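PDB 4MK3: glutathione S-transferase from Cupriavidus metallidurans, which binds a sulfinic acid form of glutathione and probably acts as a glutathione transferase. Local coordinates for residues 23-37 with 65-77. Numbering follows the deposited sequence.
Sequences MKLYASQTSPYARKV and FNPLGKVPCLVME. With GSF (L-gamma-glutamyl-3-sulfino-L-alanylglycine), chain E.
K24 and V75, and two residues further on Y26 and C73, exchange paired backbone hydrogen bonds that join strands 24-27 and 73-75 antiparallel; the bond from V75 N to K24 O, at 173°, is nearly straight. In the non-hydrogen-bonded pair between them, L25 CD1 meets L74 CD1 at 4.1 Å on the face that looks toward helix 32-44. The other face carries Y26, whose ring forms an offset stack with F65, centroids 4.6 Å apart and planes at 30°, while V75 CG2 reaches Y26 CE1 obliquely. With the tyrosine's CG beside its backbone N (chi1 -74°) and the ring turned to chi2 83°, C73 O lies at the ring edge, in its plane.

The cis-proline that precedes the third strand is a hallmark of the thioredoxin-like glutathione transferase domain, and here P72 wedges against the start of the helix: its CD lies 3.7 Å from Y33 CB, and its CG packs on V37 CG2. The cis bend also presents V71 to the bound glutathione sulfinic acid (GSF) as a backbone strand would, V71 N donating to GSF O2 and V71 O accepting from GSF N2 at 2.9 Å. K70 NZ grips two ligand oxygens, O32 and OE1. S31 OG caps the helix by accepting from A34 N; it also lies 2.4 Å from GSF O2S, a distance so short that its details are doubtful. Above the centre of the Y33 ring sits GSF CB1, and Y33 OH bonds D124; a serine here would probably leave the ligand's glutamyl chain without that aromatic floor and D124 without its phenolic mate.

D84 and S85, with R148 and K152 of the second subunit, add further hydrogen bonds to GSF. Strand 24-27 is flanked on its other side by parallel strand 49-52, and helix 85-94 touches both P72 and V37.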
ATOM      1  N   MET A  23     -13.595 -17.589   9.162  1.00 32.92           N
ATOM      2  CA  MET A  23     -12.839 -16.309   9.010  1.00 28.15           C
ATOM      3  C   MET A  23     -13.726 -15.103   9.278  1.00 28.58           C
ATOM      4  O   MET A  23     -14.911 -15.102   8.938  1.00 28.49           O
ATOM      5  CB  MET A  23     -12.319 -16.152   7.586  1.00 32.83           C
ATOM      6  CG  MET A  23     -11.341 -17.201   7.121  1.00 43.34           C
ATOM      7  SD  MET A  23     -10.674 -16.767   5.501  1.00 37.44           S
ATOM      8  CE  MET A  23     -12.074 -16.028   4.716  1.00 29.09           C
ATOM      9  N   LYS A  24     -13.128 -14.065   9.843  1.00 21.02           N
ATOM     10  CA  LYS A  24     -13.822 -12.822  10.143  1.00 21.43           C
ATOM     11  C   LYS A  24     -13.175 -11.684   9.397  1.00 22.39           C
ATOM     12  O   LYS A  24     -11.953 -11.536   9.415  1.00 21.58           O
ATOM     13  CB  LYS A  24     -13.773 -12.516  11.642  1.00 24.59           C
ATOM     14  CG  LYS A  24     -14.532 -13.495  12.504  1.00 30.71           C
ATOM     15  CD  LYS A  24     -14.265 -13.219  13.983  1.00 35.74           C
ATOM     16  CE  LYS A  24     -15.018 -14.190  14.867  1.00 43.08           C
ATOM     17  NZ  LYS A  24     -14.641 -15.594  14.585  1.00 50.20           N
ATOM     18  N   LEU A  25     -13.994 -10.865   8.744  1.00 18.72           N
ATOM     19  CA  LEU A  25     -13.496  -9.661   8.109  1.00 18.49           C
ATOM     20  C   LEU A  25     -13.983  -8.442   8.863  1.00 19.46           C
ATOM     21  O   LEU A  25     -15.190  -8.175   8.935  1.00 19.86           O
ATOM     22  CB  LEU A  25     -13.943  -9.548   6.649  1.00 17.23           C
ATOM     23  CG  LEU A  25     -13.342  -8.368   5.891  1.00 18.92           C
ATOM     24  CD1 LEU A  25     -11.897  -8.596   5.557  1.00 19.43           C
ATOM     25  CD2 LEU A  25     -14.161  -8.073   4.611  1.00 19.26           C
ATOM     26  N   TYR A  26     -13.026  -7.723   9.435  1.00 17.83           N
ATOM     27  CA  TYR A  26     -13.268  -6.450  10.063  1.00 17.28           C
ATOM     28  C   TYR A  26     -13.213  -5.397   8.980  1.00 18.37           C
ATOM     29  O   TYR A  26     -12.224  -5.255   8.267  1.00 18.43           O
ATOM     30  CB  TYR A  26     -12.239  -6.176  11.183  1.00 19.88           C
ATOM     31  CG  TYR A  26     -12.484  -6.991  12.402  1.00 22.22           C
ATOM     32  CD1 TYR A  26     -12.015  -8.293  12.487  1.00 22.17           C
ATOM     33  CD2 TYR A  26     -13.240  -6.486  13.455  1.00 24.39           C
ATOM     34  CE1 TYR A  26     -12.255  -9.056  13.601  1.00 22.39           C
ATOM     35  CE2 TYR A  26     -13.490  -7.241  14.569  1.00 24.44           C
ATOM     36  CZ  TYR A  26     -13.009  -8.523  14.639  1.00 19.94           C
ATOM     37  OH  TYR A  26     -13.287  -9.223  15.801  1.00 26.37           O
ATOM     38  N   ALA A  27     -14.309  -4.670   8.849  1.00 17.99           N
ATOM     39  CA  ALA A  27     -14.497  -3.821   7.691  1.00 17.02           C
ATOM     40  C   ALA A  27     -15.591  -2.831   7.969  1.00 16.81           C
ATOM     41  O   ALA A  27     -16.119  -2.788   9.048  1.00 19.96           O
ATOM     42  CB  ALA A  27     -14.856  -4.675   6.498  1.00 20.94           C
ATOM     43  N   SER A  28     -15.922  -2.016   6.980  1.00 21.36           N
ATOM     44  CA  SER A  28     -17.106  -1.184   7.063  1.00 21.43           C
ATOM     45  C   SER A  28     -17.767  -1.283   5.699  1.00 20.23           C
ATOM     46  O   SER A  28     -17.143  -1.726   4.726  1.00 22.60           O
ATOM     47  CB  SER A  28     -16.752   0.254   7.399  1.00 21.67           C
ATOM     48  OG  SER A  28     -16.140   0.864   6.277  1.00 24.28           O
ATOM     49  N   GLN A  29     -19.032  -0.884   5.646  1.00 21.30           N
ATOM     50  CA  GLN A  29     -19.797  -0.987   4.410  1.00 22.44           C
ATOM     51  C   GLN A  29     -19.448   0.134   3.438  1.00 23.46           C
ATOM     52  O   GLN A  29     -19.832   0.074   2.263  1.00 24.08           O
ATOM     53  CB  GLN A  29     -21.295  -0.965   4.711  1.00 24.41           C
ATOM     54  CG  GLN A  29     -21.801  -2.140   5.562  1.00 26.97           C
ATOM     55  CD  GLN A  29     -21.998  -3.428   4.770  1.00 36.49           C
ATOM     56  OE1 GLN A  29     -22.171  -3.404   3.550  1.00 29.44           O
ATOM     57  NE2 GLN A  29     -21.996  -4.561   5.471  1.00 38.24           N
ATOM     58  N   THR A  30     -18.718   1.143   3.910  1.00 18.71           N
ATOM     59  CA  THR A  30     -18.319   2.266   3.047  1.00 19.75           C
ATOM     60  C   THR A  30     -16.871   2.164   2.581  1.00 21.68           C
ATOM     61  O   THR A  30     -16.548   2.682   1.508  1.00 23.00           O
ATOM     62  CB  THR A  30     -18.509   3.629   3.763  1.00 20.91           C
ATOM     63  OG1 THR A  30     -17.847   3.603   5.035  1.00 25.80           O
ATOM     64  CG2 THR A  30     -19.965   3.907   3.977  1.00 24.77           C
ATOM     65  N   SER A  31     -16.014   1.476   3.336  1.00 17.94           N
ATOM     66  CA  SER A  31     -14.579   1.428   3.048  1.00 17.69           C
ATOM     67  C   SER A  31     -14.340   0.870   1.653  1.00 17.43           C
ATOM     68  O   SER A  31     -14.733  -0.263   1.377  1.00 17.39           O
ATOM     69  CB  SER A  31     -13.827   0.561   4.066  1.00 21.55           C
ATOM     70  OG  SER A  31     -12.501   0.250   3.607  1.00 18.68           O
ATOM     71  N   PRO A  32     -13.675   1.650   0.780  1.00 16.86           N
ATOM     72  CA  PRO A  32     -13.464   1.136  -0.583  1.00 16.23           C
ATOM     73  C   PRO A  32     -12.389   0.066  -0.638  1.00 15.04           C
ATOM     74  O   PRO A  32     -12.434  -0.823  -1.497  1.00 15.95           O
ATOM     75  CB  PRO A  32     -13.076   2.389  -1.358  1.00 16.65           C
ATOM     76  CG  PRO A  32     -12.482   3.310  -0.359  1.00 17.56           C
ATOM     77  CD  PRO A  32     -13.238   3.054   0.917  1.00 17.28           C
ATOM     78  N   TYR A  33     -11.427   0.126   0.280  1.00 15.17           N
ATOM     79  CA  TYR A  33     -10.431  -0.930   0.382  1.00 14.00           C
ATOM     80  C   TYR A  33     -11.085  -2.214   0.860  1.00 14.05           C
ATOM     81  O   TYR A  33     -10.748  -3.302   0.391  1.00 15.19           O
ATOM     82  CB  TYR A  33      -9.308  -0.532   1.354  1.00 15.94           C
ATOM     83  CG  TYR A  33      -8.639   0.812   1.107  1.00 15.98           C
ATOM     84  CD1 TYR A  33      -7.566   0.944   0.253  1.00 17.94           C
ATOM     85  CD2 TYR A  33      -9.049   1.918   1.815  1.00 17.92           C
ATOM     86  CE1 TYR A  33      -6.952   2.190   0.086  1.00 16.23           C
ATOM     87  CE2 TYR A  33      -8.469   3.131   1.664  1.00 18.54           C
ATOM     88  CZ  TYR A  33      -7.423   3.273   0.808  1.00 17.37           C
ATOM     89  OH  TYR A  33      -6.830   4.506   0.688  1.00 19.63           O
ATOM     90  N   ALA A  34     -11.987  -2.098   1.822  1.00 15.66           N
ATOM     91  CA  ALA A  34     -12.708  -3.267   2.277  1.00 16.12           C
ATOM     92  C   ALA A  34     -13.652  -3.769   1.189  1.00 14.83           C
ATOM     93  O   ALA A  34     -13.850  -4.978   1.047  1.00 15.52           O
ATOM     94  CB  ALA A  34     -13.485  -2.966   3.545  1.00 18.95           C
ATOM     95  N   ARG A  35     -14.193  -2.858   0.373  1.00 15.67           N
ATOM     96  CA  ARG A  35     -15.087  -3.301  -0.697  1.00 14.59           C
ATOM     97  C   ARG A  35     -14.330  -4.151  -1.704  1.00 14.82           C
ATOM     98  O   ARG A  35     -14.841  -5.151  -2.185  1.00 14.73           O
ATOM     99  CB  ARG A  35     -15.771  -2.146  -1.416  1.00 14.23           C
ATOM    100  CG  ARG A  35     -16.839  -2.649  -2.387  1.00 14.80           C
ATOM    101  CD  ARG A  35     -17.385  -1.575  -3.266  1.00 14.92           C
ATOM    102  NE  ARG A  35     -18.569  -2.032  -3.984  1.00 16.07           N
ATOM    103  CZ  ARG A  35     -19.316  -1.255  -4.737  1.00 17.28           C
ATOM    104  NH1 ARG A  35     -18.964   0.017  -4.928  1.00 19.25           N
ATOM    105  NH2 ARG A  35     -20.413  -1.723  -5.301  1.00 16.77           N
ATOM    106  N   LYS A  36     -13.100  -3.756  -2.008  1.00 14.32           N
ATOM    107  CA  LYS A  36     -12.259  -4.563  -2.882  1.00 14.14           C
ATOM    108  C   LYS A  36     -12.131  -5.996  -2.380  1.00 14.88           C
ATOM    109  O   LYS A  36     -12.288  -6.965  -3.132  1.00 14.28           O
ATOM    110  CB  LYS A  36     -10.879  -3.906  -3.043  1.00 14.70           C
ATOM    111  CG  LYS A  36      -9.887  -4.713  -3.876  1.00 14.59           C
ATOM    112  CD  LYS A  36      -8.530  -4.011  -4.032  1.00 17.68           C
ATOM    113  CE  LYS A  36      -7.873  -3.827  -2.682  1.00 18.91           C
ATOM    114  NZ  LYS A  36      -6.473  -3.325  -2.775  1.00 15.52           N
ATOM    115  N   VAL A  37     -11.859  -6.151  -1.082  1.00 14.23           N
ATOM    116  CA  VAL A  37     -11.745  -7.469  -0.488  1.00 15.40           C
ATOM    117  C   VAL A  37     -13.072  -8.224  -0.521  1.00 13.43           C
ATOM    118  O   VAL A  37     -13.113  -9.400  -0.834  1.00 15.91           O
ATOM    119  CB  VAL A  37     -11.229  -7.360   0.956  1.00 15.16           C
ATOM    120  CG1 VAL A  37     -11.405  -8.692   1.698  1.00 18.85           C
ATOM    121  CG2 VAL A  37      -9.784  -6.873   0.965  1.00 15.64           C
ATOM    122  N   PHE A  65      -6.053  -6.537  16.331  1.00 19.06           N
ATOM    123  CA  PHE A  65      -5.835  -7.358  15.153  1.00 18.59           C
ATOM    124  C   PHE A  65      -4.880  -6.680  14.195  1.00 20.50           C
ATOM    125  O   PHE A  65      -3.975  -7.312  13.669  1.00 21.75           O
ATOM    126  CB  PHE A  65      -7.168  -7.650  14.463  1.00 18.46           C
ATOM    127  CG  PHE A  65      -8.185  -8.261  15.375  1.00 21.86           C
ATOM    128  CD1 PHE A  65      -7.991  -9.522  15.871  1.00 23.10           C
ATOM    129  CD2 PHE A  65      -9.334  -7.569  15.706  1.00 24.49           C
ATOM    130  CE1 PHE A  65      -8.937 -10.094  16.725  1.00 28.40           C
ATOM    131  CE2 PHE A  65     -10.269  -8.129  16.552  1.00 29.50           C
ATOM    132  CZ  PHE A  65     -10.077  -9.379  17.028  1.00 23.62           C
ATOM    133  N   ASN A  66      -5.100  -5.391  13.941  1.00 18.70           N
ATOM    134  CA  ASN A  66      -4.255  -4.633  13.018  1.00 16.05           C
ATOM    135  C   ASN A  66      -3.646  -3.479  13.793  1.00 17.98           C
ATOM    136  O   ASN A  66      -4.348  -2.503  14.114  1.00 18.02           O
ATOM    137  CB  ASN A  66      -5.051  -4.098  11.828  1.00 15.90           C
ATOM    138  CG  ASN A  66      -4.174  -3.357  10.843  1.00 15.82           C
ATOM    139  OD1 ASN A  66      -2.976  -3.224  11.068  1.00 16.06           O
ATOM    140  ND2 ASN A  66      -4.762  -2.868   9.763  1.00 17.82           N
ATOM    141  N   PRO A  67      -2.342  -3.557  14.112  1.00 16.55           N
ATOM    142  CA  PRO A  67      -1.721  -2.459  14.856  1.00 17.36           C
ATOM    143  C   PRO A  67      -1.751  -1.119  14.133  1.00 16.12           C
ATOM    144  O   PRO A  67      -1.588  -0.073  14.771  1.00 19.24           O
ATOM    145  CB  PRO A  67      -0.277  -2.916  15.047  1.00 22.07           C
ATOM    146  CG  PRO A  67      -0.051  -3.917  14.018  1.00 24.24           C
ATOM    147  CD  PRO A  67      -1.373  -4.596  13.741  1.00 18.29           C
ATOM    148  N   LEU A  68      -1.961  -1.147  12.826  1.00 16.44           N
ATOM    149  CA  LEU A  68      -2.057   0.087  12.051  1.00 15.78           C
ATOM    150  C   LEU A  68      -3.409   0.754  12.235  1.00 16.33           C
ATOM    151  O   LEU A  68      -3.616   1.874  11.767  1.00 17.14           O
ATOM    152  CB  LEU A  68      -1.838  -0.172  10.564  1.00 15.80           C
ATOM    153  CG  LEU A  68      -0.535  -0.884  10.181  1.00 16.33           C
ATOM    154  CD1 LEU A  68      -0.547  -1.194   8.693  1.00 15.30           C
ATOM    155  CD2 LEU A  68       0.687  -0.057  10.590  1.00 15.67           C
ATOM    156  N   GLY A  69      -4.348   0.053  12.862  1.00 16.13           N
ATOM    157  CA  GLY A  69      -5.622   0.660  13.192  1.00 17.05           C
ATOM    158  C   GLY A  69      -6.545   0.849  12.020  1.00 19.07           C
ATOM    159  O   GLY A  69      -7.391   1.745  12.048  1.00 18.22           O
ATOM    160  N   LYS A  70      -6.396   0.007  11.000  1.00 17.04           N
ATOM    161  CA  LYS A  70      -7.143   0.163   9.757  1.00 16.36           C
ATOM    162  C   LYS A  70      -7.954  -1.068   9.393  1.00 17.63           C
ATOM    163  O   LYS A  70      -7.621  -2.196   9.775  1.00 17.24           O
ATOM    164  CB  LYS A  70      -6.198   0.513   8.592  1.00 15.79           C
ATOM    165  CG  LYS A  70      -5.550   1.872   8.730  1.00 18.65           C
ATOM    166  CD  LYS A  70      -4.503   2.090   7.658  1.00 18.56           C
ATOM    167  CE  LYS A  70      -3.941   3.451   7.739  1.00 18.95           C
ATOM    168  NZ  LYS A  70      -4.904   4.413   7.135  1.00 24.32           N
ATOM    169  N   VAL A  71      -9.046  -0.833   8.672  1.00 16.46           N
ATOM    170  CA  VAL A  71      -9.769  -1.894   7.992  1.00 17.49           C
ATOM    171  C   VAL A  71      -9.519  -1.770   6.495  1.00 15.91           C
ATOM    172  O   VAL A  71      -9.274  -0.663   5.995  1.00 17.09           O
ATOM    173  CB  VAL A  71     -11.286  -1.856   8.272  1.00 16.62           C
ATOM    174  CG1 VAL A  71     -11.551  -2.233   9.713  1.00 19.01           C
ATOM    175  CG2 VAL A  71     -11.890  -0.498   7.946  1.00 20.99           C
ATOM    176  N   PRO A  72      -9.597  -2.892   5.765  1.00 14.86           N
ATOM    177  CA  PRO A  72      -9.968  -4.228   6.216  1.00 15.98           C
ATOM    178  C   PRO A  72      -8.867  -4.961   6.947  1.00 15.90           C
ATOM    179  O   PRO A  72      -7.673  -4.730   6.749  1.00 15.24           O
ATOM    180  CB  PRO A  72     -10.286  -4.969   4.911  1.00 15.70           C
ATOM    181  CG  PRO A  72      -9.444  -4.251   3.862  1.00 15.34           C
ATOM    182  CD  PRO A  72      -9.424  -2.831   4.294  1.00 14.60           C
ATOM    183  N   CYS A  73      -9.310  -5.881   7.798  1.00 14.97           N
ATOM    184  CA  CYS A  73      -8.411  -6.810   8.460  1.00 14.43           C
ATOM    185  C   CYS A  73      -9.136  -8.147   8.525  1.00 14.72           C
ATOM    186  O   CYS A  73     -10.275  -8.238   9.006  1.00 16.38           O
ATOM    187  CB  CYS A  73      -8.034  -6.308   9.860  1.00 16.38           C
ATOM    188  SG  CYS A  73      -6.887  -7.397  10.721  1.00 17.67           S
ATOM    189  N   LEU A  74      -8.498  -9.194   8.005  1.00 17.17           N
ATOM    190  CA  LEU A  74      -9.051 -10.541   8.028  1.00 17.13           C
ATOM    191  C   LEU A  74      -8.442 -11.323   9.176  1.00 19.68           C
ATOM    192  O   LEU A  74      -7.225 -11.375   9.323  1.00 21.05           O
ATOM    193  CB  LEU A  74      -8.737 -11.249   6.708  1.00 19.63           C
ATOM    194  CG  LEU A  74      -9.370 -12.617   6.496  1.00 23.09           C
ATOM    195  CD1 LEU A  74     -10.861 -12.490   6.196  1.00 29.04           C
ATOM    196  CD2 LEU A  74      -8.641 -13.358   5.368  1.00 27.70           C
ATOM    197  N   VAL A  75      -9.284 -11.905  10.015  1.00 19.51           N
ATOM    198  CA  VAL A  75      -8.825 -12.651  11.163  1.00 22.74           C
ATOM    199  C   VAL A  75      -9.199 -14.090  10.920  1.00 25.89           C
ATOM    200  O   VAL A  75     -10.384 -14.419  10.757  1.00 28.24           O
ATOM    201  CB  VAL A  75      -9.454 -12.118  12.456  1.00 22.05           C
ATOM    202  CG1 VAL A  75      -9.055 -12.969  13.653  1.00 30.41           C
ATOM    203  CG2 VAL A  75      -9.052 -10.656  12.668  1.00 26.80           C
ATOM    204  N   MET A  76      -8.178 -14.941  10.888  1.00 30.74           N
ATOM    205  CA  MET A  76      -8.330 -16.327  10.473  1.00 43.11           C
ATOM    206  C   MET A  76      -8.767 -17.214  11.626  1.00 42.38           C
ATOM    207  O   MET A  76      -8.778 -16.804  12.802  1.00 37.99           O
ATOM    208  CB  MET A  76      -7.022 -16.835   9.839  1.00 36.79           C
ATOM    209  CG  MET A  76      -6.555 -15.950   8.676  1.00 44.08           C
ATOM    210  SD  MET A  76      -5.148 -16.552   7.698  1.00 64.38           S
ATOM    211  CE  MET A  76      -3.773 -16.345   8.833  1.00 43.91           C
ATOM    212  N   GLU A  77      -9.149 -18.436  11.263  1.00 60.51           N
ATOM    213  CA  GLU A  77      -9.697 -19.404  12.207  1.00 58.60           C
ATOM    214  C   GLU A  77      -8.767 -19.497  13.414  1.00 55.70           C
ATOM    215  O   GLU A  77      -9.197 -19.381  14.561  1.00 56.47           O
ATOM    216  CB  GLU A  77      -9.855 -20.793  11.555  1.00 58.44           C
ATOM    217  CG  GLU A  77     -10.322 -20.824  10.073  1.00 62.08           C
ATOM    218  CD  GLU A  77     -11.830 -20.673   9.890  1.00 62.69           C
ATOM    219  OE1 GLU A  77     -12.281 -20.693   8.724  1.00 62.89           O
ATOM    220  OE2 GLU A  77     -12.567 -20.544  10.894  1.00 64.04           O
TER
HETATM  221  CB1 GSF E 304      -5.545   1.253   3.672  1.00 16.61           C
HETATM  222  CG1 GSF E 304      -6.827   0.996   4.453  1.00 16.22           C
HETATM  223  CD1 GSF E 304      -7.377   2.253   5.093  1.00 17.59           C
HETATM  224  OE1 GSF E 304      -6.774   3.307   5.135  1.00 20.10           O
HETATM  225  C1  GSF E 304      -5.430  -1.019   2.676  1.00 16.47           C
HETATM  226  O11 GSF E 304      -6.273  -1.786   3.204  1.00 15.91           O
HETATM  227  O12 GSF E 304      -5.213  -1.102   1.438  1.00 15.70           O
HETATM  228  N1  GSF E 304      -3.414   0.320   2.924  1.00 16.24           N
HETATM  229  CA1 GSF E 304      -4.703  -0.011   3.526  1.00 15.16           C
HETATM  230  N2  GSF E 304      -8.652   2.155   5.629  1.00 18.43           N
HETATM  231  CA2 GSF E 304      -9.243   3.262   6.303  1.00 17.64           C
HETATM  232  CB2 GSF E 304     -10.731   3.139   6.277  1.00 18.46           C
HETATM  233  SG2 GSF E 304     -11.460   3.559   4.735  1.00 26.42           S
HETATM  234  O1S GSF E 304     -12.855   3.929   5.028  1.00 36.97           O
HETATM  235  O2S GSF E 304     -11.356   2.387   3.817  1.00 28.97           O
HETATM  236  C2  GSF E 304      -8.937   3.206   7.784  1.00 18.79           C
HETATM  237  O2  GSF E 304      -9.083   2.162   8.414  1.00 18.03           O
HETATM  238  N3  GSF E 304      -8.504   4.377   8.395  1.00 19.30           N
HETATM  239  CA3 GSF E 304      -8.258   4.388   9.809  1.00 18.38           C
HETATM  240  C3  GSF E 304      -6.967   5.131  10.170  1.00 20.89           C
HETATM  241  O31 GSF E 304      -6.757   5.403  11.390  1.00 22.42           O
HETATM  242  O32 GSF E 304      -6.140   5.466   9.295  1.00 24.58           O